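PDB 5ERE: extracellular ligand-binding receptor from Desulfohalobium retbaense DSM 5692, which binds 2-oxo-4-methylpentanoate (ketoleucine) in a leucine-binding-protein-like module and cytosine in a PAS-like sensor region, and probably serves as a receptor for extracellular solutes. Local coordinates for residues Ser34-Val39 with Arg268-Gly273; Thr330-Glu335 with Tyr555-Thr560; Gln334-Ile339 with Pro459-Ser464. All coordinates share one frame; numbering follows the deposited sequence.

Contact 1: Ser34-Val39 with Arg268-Gly273; sequences SAFEIV and RALEQG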
loop_
_atom_site.group_PDB
_atom_site.type_symbol
_atom_site.label_atom_id
_atom_site.label_comp_id
_atom_site.label_asym_id
_atom_site.label_seq_id
_atom_site.Cartn_x
_atom_site.Cartn_y
_atom_site.Cartn_z
ATOM N N SER A 34 14.379 29.229 -15.996
ATOM C CA SER A 34 13.853 30.137 -14.979
ATOM C C SER A 34 12.501 30.746 -15.369
ATOM O O SER A 34 12.397 31.968 -15.524
ATOM C CB SER A 34 14.864 31.258 -14.708
ATOM O OG SER A 34 16.184 30.743 -14.635
ATOM N N ALA A 35 11.472 29.906 -15.527
ATOM C CA ALA A 35 10.112 30.413 -15.771
ATOM C C ALA A 35 9.584 31.258 -14.592
ATOM O O ALA A 35 8.601 31.977 -14.731
ATOM C CB ALA A 35 9.143 29.260 -16.060
ATOM N N PHE A 36 10.228 31.173 -13.434
ATOM C CA PHE A 36 9.844 32.006 -12.298
ATOM C C PHE A 36 11.059 32.294 -11.414
ATOM O O PHE A 36 12.081 31.619 -11.526
ATOM C CB PHE A 36 8.723 31.334 -11.499
ATOM C CG PHE A 36 9.069 29.964 -10.963
ATOM C CD1 PHE A 36 8.824 28.813 -11.699
ATOM C CD2 PHE A 36 9.631 29.831 -9.735
ATOM C CE1 PHE A 36 9.148 27.546 -11.198
ATOM C CE2 PHE A 36 9.951 28.553 -9.214
ATOM C CZ PHE A 36 9.698 27.418 -9.945
ATOM N N GLU A 37 10.953 33.328 -10.582
ATOM C CA GLU A 37 11.985 33.657 -9.606
ATOM C C GLU A 37 11.630 33.017 -8.249
ATOM O O GLU A 37 10.453 32.956 -7.880
ATOM C CB GLU A 37 12.125 35.172 -9.447
ATOM C CG GLU A 37 12.282 35.932 -10.750
ATOM C CD GLU A 37 13.709 36.347 -11.008
ATOM O OE1 GLU A 37 13.999 37.559 -10.888
ATOM O OE2 GLU A 37 14.536 35.462 -11.330
ATOM N N ILE A 38 12.652 32.558 -7.533
ATOM C CA ILE A 38 12.497 31.964 -6.204
ATOM C C ILE A 38 12.949 32.931 -5.140
ATOM O O ILE A 38 13.974 33.579 -5.307
ATOM C CB ILE A 38 13.320 30.673 -6.048
ATOM C CG1 ILE A 38 12.694 29.534 -6.847
ATOM C CG2 ILE A 38 13.399 30.239 -4.597
ATOM C CD1 ILE A 38 11.379 29.081 -6.336
ATOM N N VAL A 39 12.197 33.038 -4.047
ATOM C CA VAL A 39 12.754 33.607 -2.824
ATOM C C VAL A 39 12.532 32.600 -1.665
ATOM O O VAL A 39 11.490 31.961 -1.551
ATOM C CB VAL A 39 12.162 35.003 -2.506
ATOM C CG1 VAL A 39 12.406 35.960 -3.690
ATOM C CG2 VAL A 39 10.689 34.945 -2.209
ATOM N N ARG A 268 6.566 24.528 -15.871
ATOM C CA ARG A 268 5.805 24.262 -17.090
ATOM C C ARG A 268 4.434 24.914 -16.918
ATOM O O ARG A 268 3.958 25.558 -17.844
ATOM C CB ARG A 268 5.681 22.748 -17.381
ATOM C CG ARG A 268 6.952 22.038 -17.934
ATOM C CD ARG A 268 7.118 20.537 -17.479
ATOM N NE ARG A 268 5.897 19.748 -17.673
ATOM C CZ ARG A 268 5.632 18.566 -17.111
ATOM N NH1 ARG A 268 6.506 17.970 -16.310
ATOM N NH2 ARG A 268 4.469 17.972 -17.389
ATOM N N ALA A 269 3.821 24.799 -15.725
ATOM C CA ALA A 269 2.523 25.455 -15.478
ATOM C C ALA A 269 2.591 26.974 -15.653
ATOM O O ALA A 269 1.691 27.563 -16.219
ATOM C CB ALA A 269 1.982 25.120 -14.052
ATOM N N LEU A 270 3.644 27.620 -15.170
ATOM C CA LEU A 270 3.664 29.077 -15.217
ATOM C C LEU A 270 3.962 29.575 -16.652
ATOM O O LEU A 270 3.450 30.622 -17.051
ATOM C CB LEU A 270 4.649 29.628 -14.179
ATOM C CG LEU A 270 4.235 29.359 -12.707
ATOM C CD1 LEU A 270 5.304 29.771 -11.687
ATOM C CD2 LEU A 270 2.968 30.102 -12.407
ATOM N N GLU A 271 4.701 28.790 -17.444
ATOM C CA GLU A 271 4.878 29.054 -18.885
ATOM C C GLU A 271 3.574 29.041 -19.692
ATOM O O GLU A 271 3.330 29.916 -20.522
ATOM C CB GLU A 271 5.806 28.019 -19.507
ATOM C CG GLU A 271 7.276 28.307 -19.341
ATOM C CD GLU A 271 8.131 27.328 -20.137
ATOM O OE1 GLU A 271 7.753 26.131 -20.212
ATOM O OE2 GLU A 271 9.164 27.760 -20.702
ATOM N N GLN A 272 2.766 28.007 -19.457
ATOM C CA GLN A 272 1.472 27.826 -20.111
ATOM C C GLN A 272 0.372 28.798 -19.643
ATOM O O GLN A 272 -0.814 28.558 -19.892
ATOM C CB GLN A 272 0.991 26.387 -19.894
ATOM C CG GLN A 272 1.690 25.354 -20.758
ATOM C CD GLN A 272 1.306 25.487 -22.223
ATOM O OE1 GLN A 272 0.214 25.084 -22.633
ATOM N NE2 GLN A 272 2.196 26.072 -23.013
ATOM N N GLY A 273 0.756 29.877 -18.957
ATOM C CA GLY A 273 -0.182 30.938 -18.609
ATOM C C GLY A 273 -1.053 30.673 -17.392
ATOM O O GLY A 273 -1.831 31.531 -16.974
#

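Contact 2: Thr330-Glu335 with Tyr555-Thr560; sequences TQTAQE and YRLALT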
loop_
_atom_site.group_PDB
_atom_site.type_symbol
_atom_site.label_atom_id
_atom_site.label_comp_id
_atom_site.label_asym_id
_atom_site.label_seq_id
_atom_site.Cartn_x
_atom_site.Cartn_y
_atom_site.Cartn_z
ATOM N N THR A 330 3.664 -14.698 0.207
ATOM C CA THR A 330 3.231 -15.583 1.283
ATOM C C THR A 330 2.019 -15.055 2.004
ATOM O O THR A 330 1.070 -15.797 2.235
ATOM C CB THR A 330 4.363 -15.818 2.319
ATOM O OG1 THR A 330 5.497 -16.371 1.642
ATOM C CG2 THR A 330 3.895 -16.777 3.387
ATOM N N GLN A 331 2.038 -13.771 2.339
ATOM C CA GLN A 331 0.896 -13.162 3.022
ATOM C C GLN A 331 -0.385 -13.266 2.195
ATOM O O GLN A 331 -1.478 -13.421 2.726
ATOM C CB GLN A 331 1.195 -11.703 3.345
ATOM C CG GLN A 331 2.214 -11.552 4.490
ATOM C CD GLN A 331 2.614 -10.111 4.751
ATOM O OE1 GLN A 331 2.311 -9.204 3.964
ATOM N NE2 GLN A 331 3.299 -9.891 5.871
ATOM N N THR A 332 -0.242 -13.204 0.883
ATOM C CA THR A 332 -1.403 -13.306 0.001
ATOM C C THR A 332 -1.867 -14.755 -0.080
ATOM O O THR A 332 -3.071 -15.017 0.027
ATOM C CB THR A 332 -1.081 -12.784 -1.425
ATOM O OG1 THR A 332 -0.548 -11.467 -1.326
ATOM C CG2 THR A 332 -2.328 -12.760 -2.363
ATOM N N ALA A 333 -0.912 -15.683 -0.280
ATOM C CA ALA A 333 -1.212 -17.121 -0.250
ATOM C C ALA A 333 -1.965 -17.477 1.019
ATOM O O ALA A 333 -2.908 -18.273 1.000
ATOM C CB ALA A 333 0.065 -17.952 -0.321
ATOM N N GLN A 334 -1.517 -16.907 2.133
ATOM C CA GLN A 334 -2.111 -17.237 3.425
ATOM C C GLN A 334 -3.523 -16.696 3.561
ATOM O O GLN A 334 -4.396 -17.368 4.119
ATOM C CB GLN A 334 -1.251 -16.692 4.563
ATOM C CG GLN A 334 0.025 -17.466 4.725
ATOM C CD GLN A 334 0.953 -16.855 5.746
ATOM O OE1 GLN A 334 0.678 -15.796 6.317
ATOM N NE2 GLN A 334 2.063 -17.517 5.975
ATOM N N GLU A 335 -3.770 -15.475 3.090
ATOM C CA GLU A 335 -5.118 -14.966 3.208
ATOM C C GLU A 335 -6.044 -15.824 2.363
ATOM O O GLU A 335 -7.133 -16.182 2.813
ATOM C CB GLU A 335 -5.213 -13.506 2.797
ATOM C CG GLU A 335 -6.633 -12.981 2.896
ATOM C CD GLU A 335 -6.718 -11.471 2.854
ATOM O OE1 GLU A 335 -5.682 -10.844 2.575
ATOM O OE2 GLU A 335 -7.819 -10.912 3.094
ATOM N N TYR A 555 -4.294 -23.713 -7.759
ATOM C CA TYR A 555 -4.002 -22.577 -8.622
ATOM C C TYR A 555 -2.646 -22.047 -8.288
ATOM O O TYR A 555 -2.245 -22.020 -7.105
ATOM C CB TYR A 555 -5.036 -21.445 -8.439
ATOM C CG TYR A 555 -6.434 -21.938 -8.437
ATOM C CD1 TYR A 555 -7.055 -22.341 -9.602
ATOM C CD2 TYR A 555 -7.134 -22.032 -7.253
ATOM C CE1 TYR A 555 -8.354 -22.812 -9.579
ATOM C CE2 TYR A 555 -8.396 -22.493 -7.226
ATOM C CZ TYR A 555 -9.012 -22.884 -8.382
ATOM O OH TYR A 555 -10.305 -23.351 -8.302
ATOM N N ARG A 556 -1.959 -21.569 -9.316
ATOM C CA ARG A 556 -0.682 -20.933 -9.119
ATOM C C ARG A 556 -0.872 -19.456 -8.885
ATOM O O ARG A 556 -1.619 -18.793 -9.610
ATOM C CB ARG A 556 0.249 -21.162 -10.317
ATOM C CG ARG A 556 0.331 -22.589 -10.766
ATOM C CD ARG A 556 1.215 -23.466 -9.847
ATOM N NE ARG A 556 1.364 -24.811 -10.405
ATOM C CZ ARG A 556 0.948 -25.947 -9.841
ATOM N NH1 ARG A 556 0.359 -25.953 -8.656
ATOM N NH2 ARG A 556 1.142 -27.105 -10.464
ATOM N N LEU A 557 -0.166 -18.970 -7.860
ATOM C CA LEU A 557 -0.193 -17.610 -7.382
ATOM C C LEU A 557 1.189 -17.069 -7.584
ATOM O O LEU A 557 2.147 -17.543 -6.954
ATOM C CB LEU A 557 -0.604 -17.558 -5.896
ATOM C CG LEU A 557 -0.794 -16.187 -5.247
ATOM C CD1 LEU A 557 -2.112 -15.538 -5.727
ATOM C CD2 LEU A 557 -0.784 -16.342 -3.717
ATOM N N ALA A 558 1.310 -16.099 -8.489
ATOM C CA ALA A 558 2.618 -15.585 -8.891
ATOM C C ALA A 558 2.714 -14.109 -8.612
ATOM O O ALA A 558 1.759 -13.343 -8.834
ATOM C CB ALA A 558 2.863 -15.847 -10.335
ATOM N N LEU A 559 3.891 -13.721 -8.159
ATOM C CA LEU A 559 4.256 -12.335 -7.919
ATOM C C LEU A 559 5.427 -11.965 -8.794
ATOM O O LEU A 559 6.431 -12.671 -8.789
ATOM C CB LEU A 559 4.618 -12.115 -6.450
ATOM C CG LEU A 559 4.948 -10.668 -6.068
ATOM C CD1 LEU A 559 4.660 -10.510 -4.568
ATOM C CD2 LEU A 559 6.387 -10.253 -6.371
ATOM N N THR A 560 5.299 -10.847 -9.515
ATOM C CA THR A 560 6.373 -10.292 -10.309
ATOM C C THR A 560 6.770 -8.880 -9.886
ATOM O O THR A 560 5.966 -8.097 -9.390
ATOM C CB THR A 560 6.006 -10.243 -11.816
ATOM O OG1 THR A 560 4.788 -9.513 -11.977
ATOM C CG2 THR A 560 5.820 -11.631 -12.381
#

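Contact 3: Gln334-Ile339 with Pro459-Ser464; sequences QELNAI and PDFFGS. With ACY (acetic acid), chain D.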
loop_
_atom_site.group_PDB
_atom_site.type_symbol
_atom_site.label_atom_id
_atom_site.label_comp_id
_atom_site.label_asym_id
_atom_site.label_seq_id
_atom_site.Cartn_x
_atom_site.Cartn_y
_atom_site.Cartn_z
ATOM N N GLN A 334 -1.517 -16.907 2.133
ATOM C CA GLN A 334 -2.111 -17.237 3.425
ATOM C C GLN A 334 -3.523 -16.696 3.561
ATOM O O GLN A 334 -4.396 -17.368 4.119
ATOM C CB GLN A 334 -1.251 -16.692 4.563
ATOM C CG GLN A 334 0.025 -17.466 4.725
ATOM C CD GLN A 334 0.953 -16.855 5.746
ATOM O OE1 GLN A 334 0.678 -15.796 6.317
ATOM N NE2 GLN A 334 2.063 -17.517 5.975
ATOM N N GLU A 335 -3.770 -15.475 3.090
ATOM C CA GLU A 335 -5.118 -14.966 3.208
ATOM C C GLU A 335 -6.044 -15.824 2.363
ATOM O O GLU A 335 -7.133 -16.182 2.813
ATOM C CB GLU A 335 -5.213 -13.506 2.797
ATOM C CG GLU A 335 -6.633 -12.981 2.896
ATOM C CD GLU A 335 -6.718 -11.471 2.854
ATOM O OE1 GLU A 335 -5.682 -10.844 2.575
ATOM O OE2 GLU A 335 -7.819 -10.912 3.094
ATOM N N LEU A 336 -5.600 -16.171 1.153
ATOM C CA LEU A 336 -6.398 -17.013 0.262
ATOM C C LEU A 336 -6.651 -18.407 0.855
ATOM O O LEU A 336 -7.765 -18.907 0.777
ATOM C CB LEU A 336 -5.727 -17.142 -1.117
ATOM C CG LEU A 336 -5.788 -15.866 -1.976
ATOM C CD1 LEU A 336 -4.803 -15.887 -3.154
ATOM C CD2 LEU A 336 -7.240 -15.539 -2.468
ATOM N N ASN A 337 -5.630 -19.056 1.423
ATOM C CA ASN A 337 -5.847 -20.374 2.029
ATOM C C ASN A 337 -6.823 -20.326 3.182
ATOM O O ASN A 337 -7.633 -21.226 3.331
ATOM C CB ASN A 337 -4.526 -20.995 2.500
ATOM C CG ASN A 337 -3.661 -21.472 1.314
ATOM O OD1 ASN A 337 -4.184 -21.905 0.274
ATOM N ND2 ASN A 337 -2.350 -21.357 1.456
ATOM N N ALA A 338 -6.756 -19.276 3.989
ATOM C CA ALA A 338 -7.663 -19.151 5.119
ATOM C C ALA A 338 -9.101 -18.833 4.661
ATOM O O ALA A 338 -10.092 -19.275 5.256
ATOM C CB ALA A 338 -7.165 -18.091 6.054
ATOM N N ILE A 339 -9.238 -18.063 3.599
ATOM C CA ILE A 339 -10.577 -17.873 3.056
ATOM C C ILE A 339 -11.152 -19.194 2.561
ATOM O O ILE A 339 -12.277 -19.557 2.912
ATOM C CB ILE A 339 -10.569 -16.820 1.924
ATOM C CG1 ILE A 339 -10.297 -15.467 2.563
ATOM C CG2 ILE A 339 -11.881 -16.814 1.203
ATOM C CD1 ILE A 339 -9.982 -14.356 1.546
ATOM N N PRO A 459 -17.501 -13.045 -8.999
ATOM C CA PRO A 459 -16.711 -12.896 -10.229
ATOM C C PRO A 459 -15.350 -12.276 -9.967
ATOM O O PRO A 459 -14.417 -12.631 -10.658
ATOM C CB PRO A 459 -17.550 -11.953 -11.111
ATOM C CG PRO A 459 -18.872 -11.872 -10.532
ATOM C CD PRO A 459 -18.789 -12.315 -9.078
ATOM N N ASP A 460 -15.233 -11.373 -8.999
ATOM C CA ASP A 460 -13.961 -10.705 -8.731
ATOM C C ASP A 460 -13.295 -11.242 -7.458
ATOM O O ASP A 460 -12.642 -10.495 -6.736
ATOM C CB ASP A 460 -14.153 -9.202 -8.593
ATOM C CG ASP A 460 -14.987 -8.840 -7.389
ATOM O OD1 ASP A 460 -15.740 -9.737 -6.931
ATOM O OD2 ASP A 460 -14.852 -7.696 -6.882
ATOM N N PHE A 461 -13.482 -12.534 -7.199
ATOM C CA PHE A 461 -12.984 -13.185 -5.985
ATOM C C PHE A 461 -11.474 -12.930 -5.786
ATOM O O PHE A 461 -11.029 -12.357 -4.790
ATOM C CB PHE A 461 -13.283 -14.703 -6.061
ATOM C CG PHE A 461 -12.628 -15.511 -4.961
ATOM C CD1 PHE A 461 -13.151 -15.498 -3.653
ATOM C CD2 PHE A 461 -11.517 -16.267 -5.218
ATOM C CE1 PHE A 461 -12.550 -16.218 -2.649
ATOM C CE2 PHE A 461 -10.906 -16.998 -4.199
ATOM C CZ PHE A 461 -11.418 -16.977 -2.931
ATOM N N PHE A 462 -10.661 -13.359 -6.733
ATOM C CA PHE A 462 -9.241 -13.203 -6.542
ATOM C C PHE A 462 -8.803 -11.755 -6.518
ATOM O O PHE A 462 -8.049 -11.356 -5.646
ATOM C CB PHE A 462 -8.482 -13.958 -7.630
ATOM C CG PHE A 462 -8.468 -15.441 -7.442
ATOM C CD1 PHE A 462 -7.805 -16.010 -6.368
ATOM C CD2 PHE A 462 -9.104 -16.275 -8.349
ATOM C CE1 PHE A 462 -7.785 -17.383 -6.192
ATOM C CE2 PHE A 462 -9.099 -17.645 -8.181
ATOM C CZ PHE A 462 -8.431 -18.200 -7.099
ATOM N N GLY A 463 -9.271 -10.968 -7.481
ATOM C CA GLY A 463 -8.946 -9.557 -7.549
ATOM C C GLY A 463 -9.253 -8.792 -6.281
ATOM O O GLY A 463 -8.460 -7.960 -5.849
ATOM N N SER A 464 -10.415 -9.054 -5.687
ATOM C CA SER A 464 -10.815 -8.323 -4.507
ATOM C C SER A 464 -9.818 -8.607 -3.357
ATOM O O SER A 464 -9.507 -7.732 -2.556
ATOM C CB SER A 464 -12.245 -8.696 -4.107
ATOM O OG SER A 464 -12.375 -10.046 -3.658
HETATM C C ACY D . -11.264 -13.008 -10.175
HETATM O O ACY D . -10.903 -11.884 -9.711
HETATM O OXT ACY D . -11.499 -14.021 -9.475
HETATM C CH3 ACY D . -11.432 -13.173 -11.675
#

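Contact 1: Ser34-Val39 with Arg268-Gly273
F36 and A35 meet L270 and E271 where a loop enters the edge strand 37-42 of the five-stranded parallel sheet, in the periplasmic-binding-protein fold. The last turn of helix 254-271 packs against the residues leading into this strand. In F36 the first torsion (chi1 58°) holds CG flanked by both the amide N and the C=O carbon, a sterically demanding setting for an aromatic ring, and thereby turns the ring off the chain toward L270. L270 reaches across to it at about a right angle with a single methyl: CD1 lies 3.6 Å from F36 CD1 and 3.8 Å from F36 CB, touching the root and one flank of the ring obliquely. A leucine suits the place because its branched end extends far enough from the helix to meet a ring that is already buried. I38 CD1 stands at the edge of the same ring, in its plane, while V4 and L29 bring the neighbouring strand and helix 15-32 against F36. At the outer margin, A35 is small enough for the chains to come close, with its CA 6.2 Å from the CA of E271. The glutamate belongs to the exposed side of the helix, and here uses only its aliphatic part: A35 CB rests 3.9 Å from E271 CG.

Contact 2: Thr330-Glu335 with Tyr555-Thr560
The helical turn that presents T332 and A333 to L557 is fastened by a short backbone bond, Q334 N to T330 O at 2.8 Å, and the next one, E335 N to Q331 O, measures 3.1 Å. Against this regular piece of helix 324-357 lies strand 553-561, the middle strand of a five-stranded antiparallel sheet, so the contact is a helix laid over a sheet in the PAS-like part of the protein. L557 does the work for the strand. Its first torsion carries CG away from the backbone N (chi1 -175°); with chi2 at 74°, CD1 is turned aside and CD2 is left extended, roughly anti to CA, pointing at the helix. There the methyl meets main chain as much as side chain: CD2 of L557 is 3.5 Å from A333 N, 3.6 Å from A333 CA and 3.9 Å from A333 CB. Alanine suits this point because its single methyl lets the leucine reach the backbone itself. T332 touches the same methyl from beside A333, its CG2 lying 4.1 Å from L557 CD2. Threonine fits because its two branches divide the tasks: CG2 goes to the apolar interface, while OG1 turns back beside its own backbone N and bonds to L328 O one turn earlier, which satisfies the hydroxyl within its own helix. I466 and I477 complete the apolar surroundings of T332 and L557. On another side of the helix, E335 forms salt bridges with K469 and R468. What joins the two segments directly is thus van der Waals packing around one methyl group; the hydroxyl of T332 and the carboxylate of E335 find their partners in the helix or beyond it, so the side-chain contact is apolar, without polar bonds between the two segments.

Contact 3: Gln334-Ile339 with Pro459-Ser464
F461 swings its ring to the far side from its own amide (chi1 171°), whereas F462 keeps CG beside the backbone N (chi1 -75°); these settings bring both rings to L336, and that of F461 to I339 as well. The rings also meet each other: F461 CD2 sits 3.7 Å above the centre of one face of F462. L336 inserts a methyl near both, with CD2 4.0 Å from F462 CD1 and 4.3 Å from F461 CE2. I339 and F461 run alongside each other but point opposite ways, which puts I339 CG2 at the ring edge, 4.0 Å from F461 CE1. Flat phenylalanines and branched aliphatics suit this buried seam between the long helix 324-357 and the first turn of helix 461-470, within the PAS-like sensor region. At that N-terminus an acetate, probably from the crystallisation liquor, is held by two amides. F462 N bonds to acetate OXT at 2.9 Å (160°). G463 N bonds to acetate O, also at 2.9 Å and nearly straight; the helix end would probably favour a negative charge. D460, at the N-cap position, makes no capping bond with its side chain, while S464 OG donates to F461 O at 2.9 Å.

In the fold
Contact 1 closes within the periplasmic-binding-protein part before the other two open, and its centre lies about 47 Å from that of contact 2 and 49 Å from that of contact 3, on the opposite side of the chain's centre. Contacts 2 and 3 both open on helix 324-357, share Q334 and E335, and have centres about 10 Å apart; contact 3 closes first, at 459-464, and contact 2 later, at 555-560. They touch, L557 CD1 meeting L336 CD1 at 3.7 Å and Y555 CD2 meeting F462 CZ at 4.0 Å. Successive turns of one long helix thus hold strand 553-561 and helix 461-470, consistent with a common packing surface for neighbouring PAS-like elements.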